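Hypothetical protein (Staphylococcus aureus subsp. aureus, PDB 2ETS) is of unknown function but belongs to the DUF1798 family of bacterial proteins and folds as a four-helical bundle. Local coordinates at residues A[42-45]-A[46-50]; A[15-18]-A[19-23]. All blocks are in the same frame, centred on the assembly; numbering follows the deposited sequence.

Contact 1. Residues A[42-45]-A[46-50]; sequences DFYQ and TVKPY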
loop_
_atom_site.group_PDB
_atom_site.type_symbol
_atom_site.label_atom_id
_atom_site.label_comp_id
_atom_site.label_asym_id
_atom_site.label_seq_id
_atom_site.Cartn_x
_atom_site.Cartn_y
_atom_site.Cartn_z
ATOM N N ASP A 42 -2.393 8.675 -17.241
ATOM C CA ASP A 42 -3.271 7.997 -18.185
ATOM C C ASP A 42 -3.821 6.728 -17.573
ATOM O O ASP A 42 -3.066 5.900 -17.036
ATOM C CB ASP A 42 -2.524 7.638 -19.463
ATOM C CG ASP A 42 -3.426 6.925 -20.444
ATOM O OD1 ASP A 42 -4.322 7.590 -20.996
ATOM O OD2 ASP A 42 -3.291 5.699 -20.609
ATOM N N PHE A 43 -5.134 6.549 -17.654
ATOM C CA PHE A 43 -5.734 5.407 -17.006
ATOM C C PHE A 43 -5.166 4.060 -17.492
ATOM O O PHE A 43 -4.758 3.226 -16.665
ATOM C CB PHE A 43 -7.243 5.401 -17.153
ATOM C CG PHE A 43 -7.876 4.325 -16.352
ATOM C CD1 PHE A 43 -7.926 4.430 -14.955
ATOM C CD2 PHE A 43 -8.337 3.184 -16.950
ATOM C CE1 PHE A 43 -8.475 3.408 -14.176
ATOM C CE2 PHE A 43 -8.898 2.140 -16.192
ATOM C CZ PHE A 43 -8.976 2.251 -14.807
ATOM N N TYR A 44 -5.151 3.841 -18.814
ATOM C CA TYR A 44 -4.819 2.517 -19.366
ATOM C C TYR A 44 -3.323 2.268 -19.476
ATOM O O TYR A 44 -2.880 1.132 -19.333
ATOM C CB TYR A 44 -5.519 2.267 -20.730
ATOM C CG TYR A 44 -7.022 2.151 -20.577
ATOM C CD1 TYR A 44 -7.588 1.092 -19.870
ATOM C CD2 TYR A 44 -7.871 3.125 -21.086
ATOM C CE1 TYR A 44 -8.970 0.999 -19.687
ATOM C CE2 TYR A 44 -9.249 3.044 -20.912
ATOM C CZ TYR A 44 -9.793 1.982 -20.217
ATOM O OH TYR A 44 -11.155 1.906 -20.044
ATOM N N GLN A 45 -2.548 3.319 -19.710
ATOM C CA GLN A 45 -1.104 3.192 -19.827
ATOM C C GLN A 45 -0.376 3.201 -18.508
ATOM O O GLN A 45 0.714 2.647 -18.430
ATOM C CB GLN A 45 -0.542 4.315 -20.701
ATOM C CG GLN A 45 -0.989 4.236 -22.161
ATOM C CD GLN A 45 -0.596 2.920 -22.808
ATOM O OE1 GLN A 45 0.559 2.723 -23.184
ATOM N NE2 GLN A 45 -1.557 2.004 -22.925
ATOM N N THR A 46 -0.962 3.821 -17.476
ATOM C CA THR A 46 -0.281 4.016 -16.192
ATOM C C THR A 46 -1.058 3.468 -14.981
ATOM O O THR A 46 -0.522 2.692 -14.210
ATOM C CB THR A 46 0.001 5.515 -15.916
ATOM O OG1 THR A 46 0.650 6.126 -17.046
ATOM C CG2 THR A 46 0.871 5.682 -14.640
ATOM N N VAL A 47 -2.303 3.888 -14.802
ATOM C CA VAL A 47 -3.063 3.533 -13.590
ATOM C C VAL A 47 -3.433 2.046 -13.512
ATOM O O VAL A 47 -3.212 1.412 -12.480
ATOM C CB VAL A 47 -4.350 4.383 -13.429
ATOM C CG1 VAL A 47 -5.036 4.063 -12.102
ATOM C CG2 VAL A 47 -4.005 5.864 -13.512
ATOM N N LYS A 48 -4.019 1.517 -14.572
ATOM C CA LYS A 48 -4.432 0.122 -14.593
ATOM C C LYS A 48 -3.243 -0.825 -14.356
ATOM O O LYS A 48 -3.278 -1.636 -13.425
ATOM C CB LYS A 48 -5.156 -0.221 -15.914
ATOM C CG LYS A 48 -5.959 -1.522 -15.873
ATOM C CD LYS A 48 -6.627 -1.819 -17.224
ATOM C CE LYS A 48 -7.237 -3.262 -17.282
ATOM N NZ LYS A 48 -6.437 -4.243 -18.125
ATOM N N PRO A 49 -2.173 -0.703 -15.160
ATOM C CA PRO A 49 -1.034 -1.578 -14.914
ATOM C C PRO A 49 -0.441 -1.468 -13.508
ATOM O O PRO A 49 -0.048 -2.470 -12.915
ATOM C CB PRO A 49 -0.001 -1.119 -15.963
ATOM C CG PRO A 49 -0.765 -0.381 -16.990
ATOM C CD PRO A 49 -1.906 0.251 -16.254
ATOM N N TYR A 50 -0.412 -0.261 -12.963
ATOM C CA TYR A 50 0.154 -0.046 -11.655
ATOM C C TYR A 50 -0.667 -0.708 -10.556
ATOM O O TYR A 50 -0.133 -1.421 -9.695
ATOM C CB TYR A 50 0.272 1.447 -11.352
ATOM C CG TYR A 50 0.939 1.669 -10.030
ATOM C CD1 TYR A 50 2.316 1.432 -9.876
ATOM C CD2 TYR A 50 0.202 2.028 -8.915
ATOM C CE1 TYR A 50 2.941 1.630 -8.641
ATOM C CE2 TYR A 50 0.801 2.189 -7.673
ATOM C CZ TYR A 50 2.176 2.018 -7.555
ATOM O OH TYR A 50 2.767 2.174 -6.336
HETATM O O HOH W 1 0.722 8.761 -17.406
#
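Phe43 and Val47, one helical turn apart, cross at about a right angle, and CD1 of the phenyl ring lies 3.9 Å from Val47 CB. The ring gets there because Phe43 CG is anti to the backbone N (chi1 -173°), which swings it along the helix toward the following turn. Val47 CG1 lies near ring atoms CD1 and CE1, obliquely to the ring, while Val47 CG2 leans back on the carbonyl oxygen of Asp42. Next to this pair, Phe43 CD2 sits over the centre of the Tyr44 ring, 3.5 Å above its plane. The tyrosine in turn receives the aliphatic part of Lys48 at its edge, near the ring plane, with CD1 of Tyr44 4.0 Å from Lys48 CD.

At the start of the helix Asp42 is the N-cap: its OD2 accepts from Gln45 N at 2.7 Å, nearly along the C-O axis. Its backbone O takes Thr46 N, four residues on, and the straighter Val47 N, five on; Lys48 N repeats the five-residue step to Phe43 O at 2.8 Å, which makes the wider pi-type turn. Pro49, which has no N-H to give, instead lays CD against Tyr44 O at 3.3 Å, and the helix kinks here. One water joins Asp42 N, whose hydrogen it accepts, to Thr46 OG1, 2.7 Å from the water.

Asp42 thus serves three opening amides of helix 43-63, one through its carboxylate and two through its carbonyl, and its negative charge would probably interact favourably with the helix dipole.

Contact 2. Residues A[15-18]-A[19-23]; sequences DLVE and SLIYE
Four successive i to i+4 bonds carry the helix across residues 15-23, from Ser19 N on Asp15 O to Tyr22 N on Glu18 O, the straightest of them at 175°, with Ile21 N meeting Val17 O at 2.8 Å nearly head-on and the other three donors tilted from the planes of their carbonyls.

Between the side chains of the two segments the touch is light. Val17 CG1 and Ile21 CD1, one turn apart, approach to 4.3 Å. The isoleucine lies closer to backbone: with CG1 beside its own N and anti to the carbonyl carbon (chi1 -72°), that methylene rests 3.4 Å from Val17 O and the chain leads on to CD1. Leu20 makes a similar choice, so that its CG comes 3.6 Å from Leu16 O. Ser19 CB packs against two carbonyl oxygens of the preceding turn, those of Asp15 and Leu16, each 3.2 Å away.

The side chains then divide between neighbouring helices. Val17 and Ile21 touch helix 100-120, at Ile117 and at Leu114 and Gln115 respectively, while Leu16, Ser19 and Leu20 touch helix 43-63, Leu20 lying on both Ile57 and Ile61. Farther along, the buried carboxylate of Glu23 is hydrogen-bonded through OE2 to His53 NE2, again on helix 43-63.

Regular helix geometry with apolar residues spaced three and four apart, here Val17, Leu20 and Ile21, is characteristic of an amphipathic helix in a four-helical bundle, with helix 12-37 supplying side chains to two of its neighbours.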
loop_
_atom_site.group_PDB
_atom_site.type_symbol
_atom_site.label_atom_id
_atom_site.label_comp_id
_atom_site.label_asym_id
_atom_site.label_seq_id
_atom_site.Cartn_x
_atom_site.Cartn_y
_atom_site.Cartn_z
ATOM N N ASP A 15 10.138 -9.903 2.649
ATOM C CA ASP A 15 10.314 -9.291 1.342
ATOM C C ASP A 15 9.010 -8.742 0.800
ATOM O O ASP A 15 9.004 -7.714 0.136
ATOM C CB ASP A 15 10.928 -10.284 0.352
ATOM C CG ASP A 15 12.328 -10.700 0.749
ATOM O OD1 ASP A 15 13.053 -9.872 1.343
ATOM O OD2 ASP A 15 12.700 -11.857 0.469
ATOM N N LEU A 16 7.908 -9.434 1.078
ATOM C CA LEU A 16 6.594 -8.957 0.672
ATOM C C LEU A 16 6.256 -7.610 1.313
ATOM O O LEU A 16 5.773 -6.711 0.640
ATOM C CB LEU A 16 5.499 -9.971 1.038
ATOM C CG LEU A 16 5.219 -11.042 -0.018
ATOM C CD1 LEU A 16 4.387 -12.190 0.572
ATOM C CD2 LEU A 16 4.508 -10.414 -1.223
ATOM N N VAL A 17 6.509 -7.497 2.617
ATOM C CA VAL A 17 6.186 -6.309 3.374
ATOM C C VAL A 17 7.112 -5.144 2.957
ATOM O O VAL A 17 6.642 -4.013 2.687
ATOM C CB VAL A 17 6.189 -6.606 4.931
ATOM C CG1 VAL A 17 5.900 -5.357 5.761
ATOM C CG2 VAL A 17 5.135 -7.660 5.290
ATOM N N GLU A 18 8.407 -5.428 2.877
ATOM C CA GLU A 18 9.388 -4.457 2.345
ATOM C C GLU A 18 9.018 -3.988 0.930
ATOM O O GLU A 18 9.213 -2.819 0.564
ATOM C CB GLU A 18 10.818 -5.040 2.372
ATOM C CG GLU A 18 11.508 -4.722 3.684
ATOM C CD GLU A 18 12.848 -5.421 3.878
ATOM O OE1 GLU A 18 12.955 -6.642 3.598
ATOM O OE2 GLU A 18 13.801 -4.739 4.327
ATOM N N SER A 19 8.478 -4.913 0.145
ATOM C CA SER A 19 7.966 -4.572 -1.156
ATOM C C SER A 19 6.814 -3.577 -1.102
ATOM O O SER A 19 6.764 -2.662 -1.905
ATOM C CB SER A 19 7.517 -5.816 -1.896
ATOM O OG SER A 19 7.319 -5.477 -3.249
ATOM N N LEU A 20 5.873 -3.760 -0.184
ATOM C CA LEU A 20 4.769 -2.820 -0.058
ATOM C C LEU A 20 5.265 -1.470 0.481
ATOM O O LEU A 20 4.799 -0.417 0.076
ATOM C CB LEU A 20 3.679 -3.373 0.866
ATOM C CG LEU A 20 2.866 -4.564 0.369
ATOM C CD1 LEU A 20 1.999 -5.089 1.499
ATOM C CD2 LEU A 20 2.005 -4.147 -0.791
ATOM N N ILE A 21 6.185 -1.503 1.427
ATOM C CA ILE A 21 6.777 -0.278 1.940
ATOM C C ILE A 21 7.364 0.572 0.815
ATOM O O ILE A 21 7.001 1.768 0.659
ATOM C CB ILE A 21 7.812 -0.576 3.044
ATOM C CG1 ILE A 21 7.031 -1.034 4.306
ATOM C CG2 ILE A 21 8.636 0.680 3.378
ATOM C CD1 ILE A 21 7.906 -1.515 5.461
ATOM N N TYR A 22 8.225 -0.045 0.018
ATOM C CA TYR A 22 8.783 0.617 -1.173
ATOM C C TYR A 22 7.652 1.176 -2.040
ATOM O O TYR A 22 7.694 2.343 -2.448
ATOM C CB TYR A 22 9.679 -0.331 -1.993
ATOM C CG TYR A 22 9.926 0.136 -3.438
ATOM C CD1 TYR A 22 10.990 1.012 -3.783
ATOM C CD2 TYR A 22 9.112 -0.304 -4.454
ATOM C CE1 TYR A 22 11.191 1.425 -5.121
ATOM C CE2 TYR A 22 9.314 0.085 -5.773
ATOM C CZ TYR A 22 10.315 0.955 -6.101
ATOM O OH TYR A 22 10.395 1.279 -7.441
ATOM N N GLU A 23 6.638 0.334 -2.320
ATOM C CA GLU A 23 5.562 0.754 -3.211
ATOM C C GLU A 23 4.716 1.945 -2.674
ATOM O O GLU A 23 4.348 2.855 -3.426
ATOM C CB GLU A 23 4.691 -0.437 -3.559
ATOM C CG GLU A 23 5.345 -1.382 -4.575
ATOM C CD GLU A 23 5.521 -0.762 -5.958
ATOM O OE1 GLU A 23 5.206 0.446 -6.120
ATOM O OE2 GLU A 23 5.967 -1.491 -6.885
#

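How the contacts relate
Both contacts are local turns of helices that are consecutive in the chain, with centres 21 Å apart. Contact 2 belongs to the interior of helix 12-37, its centre about 8 Å from the centre of the chain, and is partly buried; contact 1 opens helix 43-63 at the surface, its centre about 17 Å from that of the chain. Their chemistry follows: regular bonding and aliphatic groups facing other helices in residues 15-23, but capping, a wider turn, a proline kink and a water in residues 42-50. The ends of the two nevertheless meet, Tyr50 OH lying 3.0 Å from Glu23 OE1 in a probable hydrogen bond that ties the two helices together.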